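Local coordinates for YflH protein (PDB 3D0W) that is of unknown function but is a small all-helical protein of the DUF3243 family, found here as a pair of identical subunits, at residues 35-44 with 56-64; 27-35 with 68-78. One frame throughout, in Å; residues are numbered along the deposited sequence.

In the fold
Helix 23-48 is the long element that ties the two contacts together: its 35-44 portion receives helix 56-65 in contact 1, and its 27-35 portion faces the start of helix 73-84 in contact 2. Segments 35-44 and 56-64 make an angle of 117°, and 27-35 and 73-78 one of 58°. The contact centres are about 14 Å apart and share Y35, whose ring meets Y63 in contact 1 and whose hydroxyl binds E68 in contact 2. The two also touch directly, with Y63 OH 3.8 Å from E75 CG and L64 CD2 4.1 Å from L78 CD1. Contact 2 additionally lies beside the second subunit, whereas no other chain of the assembly touches the segments of contact 1.

Contact 1: 35-44 with 56-64; sequences YLKKQVNRGK and SAAILGDYL
Y35 and Y63 meet where the 35-44 helix opens away from the 56-64 helix, their rings crossing obliquely with planes 79° apart. The hydroxyl of Y63 comes to the edge of the Y35 ring, near its plane, with Y63 OH 3.8 Å from Y35 CE2. L36 reaches the Y63 ring at about a right angle and sets its CD2 branch 3.5 Å from Y63 CE2. The amide of Q39 is turned by a bend at chi2 (-67°): its CD lies over one face of the Y35 ring, offset toward the rim, while NE2 comes to 3.2 Å from Y63 CD1. The amide thus touches both tyrosines, its plane 77° from that of the Y63 ring.

Both segments belong to the all-helical fold of this DUF3243 protein, and their axes approach to 9.1 Å. Helix 87-101 packs on the same junction, with L97 and V101 against L36 and V98 against L60. Between the 35-44 and 56-64 helices, V40 splits its branches: CG2 lies 3.9 Å from L60 CD2, while CG1 turns to the hydroxyl of S56. I59 lays its CG2 against the carbonyl oxygen of Q39 and extends CD1 across the backbone at G43, 3.6 Å from G43 C, where there is no side chain to block it. Farther along, the K44 chain passes S56, with CE 3.2 Å from S56 OG. K44 NZ donates both to the carbonyl of V54 and to a water that also accepts from S56 N, at the start of the second helix.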
loop_
_atom_site.group_PDB
_atom_site.type_symbol
_atom_site.label_atom_id
_atom_site.label_comp_id
_atom_site.label_asym_id
_atom_site.label_seq_id
_atom_site.Cartn_x
_atom_site.Cartn_y
_atom_site.Cartn_z
ATOM N N TYR A 35 -13.236 -7.510 -1.204
ATOM C CA TYR A 35 -13.277 -7.390 -2.657
ATOM C C TYR A 35 -12.067 -8.110 -3.266
ATOM O O TYR A 35 -12.180 -8.763 -4.304
ATOM C CB TYR A 35 -13.284 -5.906 -3.053
ATOM C CG TYR A 35 -13.233 -5.647 -4.541
ATOM C CD1 TYR A 35 -14.229 -6.132 -5.389
ATOM C CD2 TYR A 35 -12.181 -4.922 -5.106
ATOM C CE1 TYR A 35 -14.179 -5.903 -6.762
ATOM C CE2 TYR A 35 -12.120 -4.689 -6.475
ATOM C CZ TYR A 35 -13.124 -5.184 -7.300
ATOM O OH TYR A 35 -13.066 -4.968 -8.662
ATOM N N LEU A 36 -10.911 -7.994 -2.618
ATOM C CA LEU A 36 -9.708 -8.658 -3.112
ATOM C C LEU A 36 -9.893 -10.160 -2.963
ATOM O O LEU A 36 -9.572 -10.935 -3.863
ATOM C CB LEU A 36 -8.472 -8.205 -2.323
ATOM C CG LEU A 36 -8.085 -6.722 -2.444
ATOM C CD1 LEU A 36 -6.761 -6.469 -1.732
ATOM C CD2 LEU A 36 -7.975 -6.338 -3.896
ATOM N N LYS A 37 -10.411 -10.566 -1.812
ATOM C CA LYS A 37 -10.655 -11.975 -1.562
ATOM C C LYS A 37 -11.622 -12.505 -2.631
ATOM O O LYS A 37 -11.519 -13.659 -3.044
ATOM C CB LYS A 37 -11.227 -12.162 -0.152
ATOM C CG LYS A 37 -11.204 -13.602 0.337
ATOM C CD LYS A 37 -11.481 -13.697 1.832
ATOM C CE LYS A 37 -10.388 -13.014 2.647
ATOM N NZ LYS A 37 -10.601 -13.166 4.113
ATOM N N LYS A 38 -12.544 -11.655 -3.093
ATOM C CA LYS A 38 -13.502 -12.046 -4.135
ATOM C C LYS A 38 -12.765 -12.301 -5.439
ATOM O O LYS A 38 -13.044 -13.277 -6.144
ATOM C CB LYS A 38 -14.553 -10.953 -4.380
ATOM C CG LYS A 38 -15.577 -10.779 -3.268
ATOM C CD LYS A 38 -17.012 -10.700 -3.811
ATOM C CE LYS A 38 -17.295 -9.413 -4.587
ATOM N NZ LYS A 38 -16.562 -9.314 -5.884
ATOM N N GLN A 39 -11.832 -11.404 -5.756
ATOM C CA GLN A 39 -11.024 -11.509 -6.968
ATOM C C GLN A 39 -10.286 -12.840 -6.980
ATOM O O GLN A 39 -10.276 -13.546 -7.986
ATOM C CB GLN A 39 -9.965 -10.400 -7.028
ATOM C CG GLN A 39 -10.449 -8.976 -6.822
ATOM C CD GLN A 39 -11.336 -8.491 -7.940
ATOM O OE1 GLN A 39 -12.549 -8.682 -7.912
ATOM N NE2 GLN A 39 -10.732 -7.867 -8.943
ATOM N N VAL A 40 -9.646 -13.152 -5.854
ATOM C CA VAL A 40 -8.865 -14.378 -5.708
ATOM C C VAL A 40 -9.704 -15.643 -5.861
ATOM O O VAL A 40 -9.387 -16.501 -6.680
ATOM C CB VAL A 40 -8.142 -14.419 -4.339
ATOM C CG1 VAL A 40 -7.441 -15.758 -4.155
ATOM C CG2 VAL A 40 -7.126 -13.278 -4.257
ATOM N N ASN A 41 -10.769 -15.749 -5.075
ATOM C CA ASN A 41 -11.642 -16.919 -5.124
ATOM C C ASN A 41 -12.141 -17.192 -6.530
ATOM O O ASN A 41 -12.042 -18.312 -7.014
ATOM C CB ASN A 41 -12.822 -16.739 -4.174
ATOM C CG ASN A 41 -12.429 -16.926 -2.726
ATOM O OD1 ASN A 41 -13.204 -16.629 -1.819
ATOM N ND2 ASN A 41 -11.224 -17.433 -2.500
ATOM N N ARG A 42 -12.673 -16.169 -7.188
ATOM C CA ARG A 42 -13.160 -16.340 -8.550
ATOM C C ARG A 42 -12.013 -16.755 -9.466
ATOM O O ARG A 42 -12.166 -17.636 -10.311
ATOM C CB ARG A 42 -13.785 -15.042 -9.063
ATOM C CG ARG A 42 -15.070 -14.650 -8.345
ATOM C CD ARG A 42 -16.114 -15.761 -8.436
ATOM N NE ARG A 42 -16.335 -16.209 -9.814
ATOM C CZ ARG A 42 -16.777 -15.431 -10.799
ATOM N NH1 ARG A 42 -17.051 -14.153 -10.569
ATOM N NH2 ARG A 42 -16.942 -15.931 -12.018
ATOM N N GLY A 43 -10.861 -16.114 -9.292
ATOM C CA GLY A 43 -9.713 -16.438 -10.115
ATOM C C GLY A 43 -9.308 -17.889 -9.941
ATOM O O GLY A 43 -9.067 -18.600 -10.914
ATOM N N LYS A 44 -9.236 -18.337 -8.695
ATOM C CA LYS A 44 -8.854 -19.711 -8.426
ATOM C C LYS A 44 -9.904 -20.673 -8.969
ATOM O O LYS A 44 -9.561 -21.748 -9.475
ATOM C CB LYS A 44 -8.656 -19.918 -6.927
ATOM C CG LYS A 44 -7.360 -19.307 -6.394
ATOM C CD LYS A 44 -7.162 -19.631 -4.924
ATOM C CE LYS A 44 -5.777 -19.226 -4.449
ATOM N NZ LYS A 44 -4.724 -19.916 -5.238
ATOM N N SER A 56 -2.495 -16.779 -6.012
ATOM C CA SER A 56 -3.198 -15.577 -5.590
ATOM C C SER A 56 -2.467 -14.313 -6.041
ATOM O O SER A 56 -3.101 -13.338 -6.449
ATOM C CB SER A 56 -3.340 -15.562 -4.069
ATOM O OG SER A 56 -4.014 -16.725 -3.617
ATOM N N ALA A 57 -1.136 -14.335 -5.971
ATOM C CA ALA A 57 -0.344 -13.173 -6.362
ATOM C C ALA A 57 -0.503 -12.867 -7.849
ATOM O O ALA A 57 -0.498 -11.707 -8.250
ATOM C CB ALA A 57 1.131 -13.386 -6.017
ATOM N N ALA A 58 -0.656 -13.908 -8.660
ATOM C CA ALA A 58 -0.831 -13.719 -10.098
ATOM C C ALA A 58 -2.182 -13.058 -10.350
ATOM O O ALA A 58 -2.297 -12.134 -11.154
ATOM C CB ALA A 58 -0.754 -15.061 -10.825
ATOM N N ILE A 59 -3.204 -13.526 -9.638
ATOM C CA ILE A 59 -4.543 -12.975 -9.784
ATOM C C ILE A 59 -4.609 -11.516 -9.332
ATOM O O ILE A 59 -5.183 -10.673 -10.025
ATOM C CB ILE A 59 -5.566 -13.815 -8.998
ATOM C CG1 ILE A 59 -5.634 -15.227 -9.596
ATOM C CG2 ILE A 59 -6.933 -13.152 -9.046
ATOM C CD1 ILE A 59 -6.330 -16.253 -8.693
ATOM N N LEU A 60 -4.018 -11.205 -8.182
ATOM C CA LEU A 60 -4.031 -9.829 -7.696
ATOM C C LEU A 60 -3.207 -8.928 -8.622
ATOM O O LEU A 60 -3.533 -7.757 -8.806
ATOM C CB LEU A 60 -3.506 -9.761 -6.250
ATOM C CG LEU A 60 -4.427 -10.418 -5.208
ATOM C CD1 LEU A 60 -3.871 -10.249 -3.802
ATOM C CD2 LEU A 60 -5.811 -9.776 -5.291
ATOM N N GLY A 61 -2.146 -9.483 -9.206
ATOM C CA GLY A 61 -1.315 -8.716 -10.125
ATOM C C GLY A 61 -2.118 -8.343 -11.362
ATOM O O GLY A 61 -2.089 -7.189 -11.812
ATOM N N ASP A 62 -2.835 -9.321 -11.914
ATOM C CA ASP A 62 -3.676 -9.072 -13.080
ATOM C C ASP A 62 -4.725 -8.020 -12.723
ATOM O O ASP A 62 -5.059 -7.158 -13.538
ATOM C CB ASP A 62 -4.370 -10.359 -13.546
ATOM C CG ASP A 62 -3.406 -11.353 -14.177
ATOM O OD1 ASP A 62 -2.292 -10.946 -14.572
ATOM O OD2 ASP A 62 -3.769 -12.543 -14.289
ATOM N N TYR A 63 -5.243 -8.092 -11.501
ATOM C CA TYR A 63 -6.245 -7.136 -11.028
ATOM C C TYR A 63 -5.686 -5.709 -11.069
ATOM O O TYR A 63 -6.302 -4.798 -11.640
ATOM C CB TYR A 63 -6.672 -7.497 -9.600
ATOM C CG TYR A 63 -7.229 -6.341 -8.792
ATOM C CD1 TYR A 63 -8.405 -5.686 -9.174
ATOM C CD2 TYR A 63 -6.574 -5.896 -7.650
ATOM C CE1 TYR A 63 -8.909 -4.614 -8.431
ATOM C CE2 TYR A 63 -7.063 -4.833 -6.903
ATOM C CZ TYR A 63 -8.229 -4.196 -7.296
ATOM O OH TYR A 63 -8.698 -3.143 -6.547
ATOM N N LEU A 64 -4.517 -5.515 -10.466
ATOM C CA LEU A 64 -3.903 -4.197 -10.462
ATOM C C LEU A 64 -3.535 -3.769 -11.882
ATOM O O LEU A 64 -3.573 -2.585 -12.204
ATOM C CB LEU A 64 -2.676 -4.196 -9.534
ATOM C CG LEU A 64 -3.052 -4.370 -8.049
ATOM C CD1 LEU A 64 -1.810 -4.560 -7.190
ATOM C CD2 LEU A 64 -3.842 -3.146 -7.583
HETATM O O HOH W 1 -1.824 -19.193 -4.027
#

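Contact 2: 27-35 with 68-78; sequences KDFEEFKGY and EEPQNGEEMLL
The axes of the 27-35 and 73-78 helices approach to 10.6 Å at an angle of 58°, and the CA atoms of F32 and E74 lie 7.2 Å apart. E74 lies over the F32 ring in a CH-pi contact, its CB 3.6 Å from the ring centroid and almost on the ring normal. A bend at chi2 (83°) then carries the carboxylate past the phenyl group to F29, where E74 OE2 lies 3.4 Å from F29 CA and at the edge of the F29 ring. At the rim of F32, L78 sets CD1 3.5 Å from F32 CZ, close to the ring plane. In the loop that leads into helix 73-84, E68 OE2 accepts from Y35 OH at 3.0 Å, through its syn lone pair.

The loop is tied to the helix start by E75, whose OE1 accepts from Q71 N at 2.8 Å. The second subunit packs here too, its E80 on F29 and its G73 on E74. N72 sits at the N-cap position, and its OD1 accepts from E75 N at 2.9 Å in a nearly straight capping bond, a classic asparagine-capped helix start packed against the long helix of an all-alpha dimer.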
loop_
_atom_site.group_PDB
_atom_site.type_symbol
_atom_site.label_atom_id
_atom_site.label_comp_id
_atom_site.label_asym_id
_atom_site.label_seq_id
_atom_site.Cartn_x
_atom_site.Cartn_y
_atom_site.Cartn_z
ATOM N N LYS A 27 -14.366 -0.454 8.476
ATOM C CA LYS A 27 -15.357 -1.080 7.616
ATOM C C LYS A 27 -14.947 -0.973 6.151
ATOM O O LYS A 27 -15.021 -1.954 5.405
ATOM C CB LYS A 27 -16.726 -0.429 7.835
ATOM C CG LYS A 27 -17.891 -1.329 7.481
ATOM C CD LYS A 27 -19.222 -0.674 7.805
ATOM C CE LYS A 27 -20.382 -1.604 7.483
ATOM N NZ LYS A 27 -21.702 -0.954 7.724
ATOM N N ASP A 28 -14.513 0.214 5.740
ATOM C CA ASP A 28 -14.081 0.418 4.364
ATOM C C ASP A 28 -12.936 -0.540 4.041
ATOM O O ASP A 28 -12.883 -1.111 2.951
ATOM C CB ASP A 28 -13.622 1.865 4.149
ATOM C CG ASP A 28 -14.740 2.772 3.656
ATOM O OD1 ASP A 28 -15.913 2.332 3.634
ATOM O OD2 ASP A 28 -14.440 3.929 3.292
ATOM N N PHE A 29 -12.019 -0.718 4.987
ATOM C CA PHE A 29 -10.904 -1.627 4.751
ATOM C C PHE A 29 -11.417 -3.056 4.671
ATOM O O PHE A 29 -10.999 -3.829 3.808
ATOM C CB PHE A 29 -9.859 -1.536 5.862
ATOM C CG PHE A 29 -8.725 -2.509 5.686
ATOM C CD1 PHE A 29 -7.749 -2.290 4.721
ATOM C CD2 PHE A 29 -8.683 -3.688 6.427
ATOM C CE1 PHE A 29 -6.740 -3.240 4.488
ATOM C CE2 PHE A 29 -7.687 -4.642 6.206
ATOM C CZ PHE A 29 -6.715 -4.422 5.236
ATOM N N GLU A 30 -12.324 -3.411 5.576
ATOM C CA GLU A 30 -12.883 -4.755 5.590
ATOM C C GLU A 30 -13.544 -5.076 4.263
ATOM O O GLU A 30 -13.421 -6.194 3.757
ATOM C CB GLU A 30 -13.895 -4.907 6.731
ATOM C CG GLU A 30 -13.252 -5.005 8.103
ATOM C CD GLU A 30 -12.172 -6.076 8.166
ATOM O OE1 GLU A 30 -12.440 -7.233 7.759
ATOM O OE2 GLU A 30 -11.055 -5.762 8.628
ATOM N N GLU A 31 -14.240 -4.094 3.697
ATOM C CA GLU A 31 -14.910 -4.283 2.418
ATOM C C GLU A 31 -13.868 -4.406 1.312
ATOM O O GLU A 31 -13.991 -5.248 0.423
ATOM C CB GLU A 31 -15.842 -3.108 2.108
ATOM C CG GLU A 31 -17.022 -2.956 3.059
ATOM C CD GLU A 31 -18.026 -1.919 2.571
ATOM O OE1 GLU A 31 -17.620 -0.767 2.298
ATOM O OE2 GLU A 31 -19.224 -2.256 2.461
ATOM N N PHE A 32 -12.847 -3.555 1.370
ATOM C CA PHE A 32 -11.766 -3.570 0.387
ATOM C C PHE A 32 -11.129 -4.959 0.387
ATOM O O PHE A 32 -10.977 -5.594 -0.653
ATOM C CB PHE A 32 -10.719 -2.514 0.757
ATOM C CG PHE A 32 -9.402 -2.689 0.056
ATOM C CD1 PHE A 32 -9.301 -2.522 -1.322
ATOM C CD2 PHE A 32 -8.260 -3.030 0.774
ATOM C CE1 PHE A 32 -8.080 -2.691 -1.973
ATOM C CE2 PHE A 32 -7.037 -3.202 0.133
ATOM C CZ PHE A 32 -6.949 -3.031 -1.248
ATOM N N LYS A 33 -10.768 -5.421 1.576
ATOM C CA LYS A 33 -10.159 -6.732 1.744
ATOM C C LYS A 33 -11.085 -7.816 1.176
ATOM O O LYS A 33 -10.632 -8.743 0.499
ATOM C CB LYS A 33 -9.893 -6.966 3.233
ATOM C CG LYS A 33 -9.175 -8.244 3.580
ATOM C CD LYS A 33 -8.972 -8.323 5.086
ATOM C CE LYS A 33 -8.582 -9.722 5.527
ATOM N NZ LYS A 33 -8.319 -9.773 6.991
ATOM N N GLY A 34 -12.385 -7.686 1.434
ATOM C CA GLY A 34 -13.338 -8.661 0.927
ATOM C C GLY A 34 -13.428 -8.675 -0.591
ATOM O O GLY A 34 -13.678 -9.717 -1.200
ATOM N N TYR A 35 -13.236 -7.510 -1.204
ATOM C CA TYR A 35 -13.277 -7.390 -2.657
ATOM C C TYR A 35 -12.067 -8.110 -3.266
ATOM O O TYR A 35 -12.180 -8.763 -4.304
ATOM C CB TYR A 35 -13.284 -5.906 -3.053
ATOM C CG TYR A 35 -13.233 -5.647 -4.541
ATOM C CD1 TYR A 35 -14.229 -6.132 -5.389
ATOM C CD2 TYR A 35 -12.181 -4.922 -5.106
ATOM C CE1 TYR A 35 -14.179 -5.903 -6.762
ATOM C CE2 TYR A 35 -12.120 -4.689 -6.475
ATOM C CZ TYR A 35 -13.124 -5.184 -7.300
ATOM O OH TYR A 35 -13.066 -4.968 -8.662
ATOM N N GLU A 68 -8.163 -0.262 -12.735
ATOM C CA GLU A 68 -9.548 0.101 -12.455
ATOM C C GLU A 68 -9.588 1.405 -11.665
ATOM O O GLU A 68 -8.695 1.683 -10.850
ATOM C CB GLU A 68 -10.232 -1.008 -11.653
ATOM C CG GLU A 68 -10.293 -2.342 -12.380
ATOM C CD GLU A 68 -11.070 -3.398 -11.615
ATOM O OE1 GLU A 68 -11.185 -4.534 -12.123
ATOM O OE2 GLU A 68 -11.564 -3.096 -10.508
ATOM N N GLU A 69 -10.622 2.208 -11.903
ATOM C CA GLU A 69 -10.766 3.482 -11.207
ATOM C C GLU A 69 -10.875 3.265 -9.699
ATOM O O GLU A 69 -11.749 2.531 -9.233
ATOM C CB GLU A 69 -12.013 4.217 -11.702
ATOM C CG GLU A 69 -12.200 5.605 -11.103
ATOM C CD GLU A 69 -13.523 6.233 -11.509
ATOM O OE1 GLU A 69 -13.760 6.395 -12.726
ATOM O OE2 GLU A 69 -14.333 6.557 -10.616
ATOM N N PRO A 70 -9.986 3.901 -8.914
ATOM C CA PRO A 70 -10.010 3.756 -7.452
ATOM C C PRO A 70 -11.319 4.260 -6.841
ATOM O O PRO A 70 -11.792 5.342 -7.176
ATOM C CB PRO A 70 -8.806 4.586 -7.006
ATOM C CG PRO A 70 -7.853 4.442 -8.171
ATOM C CD PRO A 70 -8.787 4.638 -9.346
ATOM N N GLN A 71 -11.891 3.477 -5.934
ATOM C CA GLN A 71 -13.146 3.850 -5.293
ATOM C C GLN A 71 -12.957 4.228 -3.833
ATOM O O GLN A 71 -13.915 4.615 -3.146
ATOM C CB GLN A 71 -14.142 2.693 -5.407
ATOM C CG GLN A 71 -14.450 2.315 -6.835
ATOM C CD GLN A 71 -15.085 3.451 -7.610
ATOM O OE1 GLN A 71 -16.216 3.853 -7.326
ATOM N NE2 GLN A 71 -14.359 3.981 -8.592
ATOM N N ASN A 72 -11.720 4.107 -3.354
ATOM C CA ASN A 72 -11.401 4.445 -1.976
ATOM C C ASN A 72 -9.893 4.654 -1.811
ATOM O O ASN A 72 -9.122 4.368 -2.729
ATOM C CB ASN A 72 -11.896 3.344 -1.025
ATOM C CG ASN A 72 -11.435 1.954 -1.438
ATOM O OD1 ASN A 72 -10.238 1.701 -1.625
ATOM N ND2 ASN A 72 -12.390 1.036 -1.572
ATOM N N GLY A 73 -9.495 5.165 -0.648
ATOM C CA GLY A 73 -8.088 5.420 -0.366
ATOM C C GLY A 73 -7.194 4.204 -0.529
ATOM O O GLY A 73 -6.043 4.330 -0.949
ATOM N N GLU A 74 -7.714 3.030 -0.184
ATOM C CA GLU A 74 -6.954 1.797 -0.306
ATOM C C GLU A 74 -6.553 1.582 -1.765
ATOM O O GLU A 74 -5.376 1.372 -2.090
ATOM C CB GLU A 74 -7.786 0.596 0.172
ATOM C CG GLU A 74 -7.885 0.440 1.691
ATOM C CD GLU A 74 -8.956 1.311 2.335
ATOM O OE1 GLU A 74 -9.540 2.181 1.647
ATOM O OE2 GLU A 74 -9.207 1.124 3.545
ATOM N N GLU A 75 -7.543 1.656 -2.645
ATOM C CA GLU A 75 -7.314 1.443 -4.066
ATOM C C GLU A 75 -6.461 2.525 -4.705
ATOM O O GLU A 75 -5.678 2.253 -5.621
ATOM C CB GLU A 75 -8.658 1.319 -4.775
ATOM C CG GLU A 75 -9.350 0.001 -4.443
ATOM C CD GLU A 75 -10.800 -0.043 -4.895
ATOM O OE1 GLU A 75 -11.192 0.766 -5.766
ATOM O OE2 GLU A 75 -11.541 -0.903 -4.381
HETATM N N MSE A 76 -6.618 3.749 -4.223
HETATM C CA MSE A 76 -5.846 4.862 -4.742
HETATM C C MSE A 76 -4.366 4.637 -4.420
HETATM O O MSE A 76 -3.508 4.769 -5.290
HETATM C CB MSE A 76 -6.315 6.169 -4.116
HETATM C CG MSE A 76 -5.582 7.367 -4.643
HETATM SE SE MSE A 76 -5.899 7.616 -6.540
HETATM C CE MSE A 76 -6.547 9.427 -6.418
ATOM N N LEU A 77 -4.063 4.297 -3.169
ATOM C CA LEU A 77 -2.670 4.049 -2.793
ATOM C C LEU A 77 -2.098 2.876 -3.599
ATOM O O LEU A 77 -0.983 2.959 -4.115
ATOM C CB LEU A 77 -2.555 3.754 -1.291
ATOM C CG LEU A 77 -1.142 3.450 -0.756
ATOM C CD1 LEU A 77 -0.248 4.640 -1.003
ATOM C CD2 LEU A 77 -1.195 3.148 0.746
ATOM N N LEU A 78 -2.855 1.786 -3.721
ATOM C CA LEU A 78 -2.370 0.631 -4.464
ATOM C C LEU A 78 -2.012 0.954 -5.900
ATOM O O LEU A 78 -0.960 0.533 -6.390
ATOM C CB LEU A 78 -3.393 -0.505 -4.471
ATOM C CG LEU A 78 -3.348 -1.491 -3.312
ATOM C CD1 LEU A 78 -4.373 -2.601 -3.562
ATOM C CD2 LEU A 78 -1.925 -2.081 -3.195
#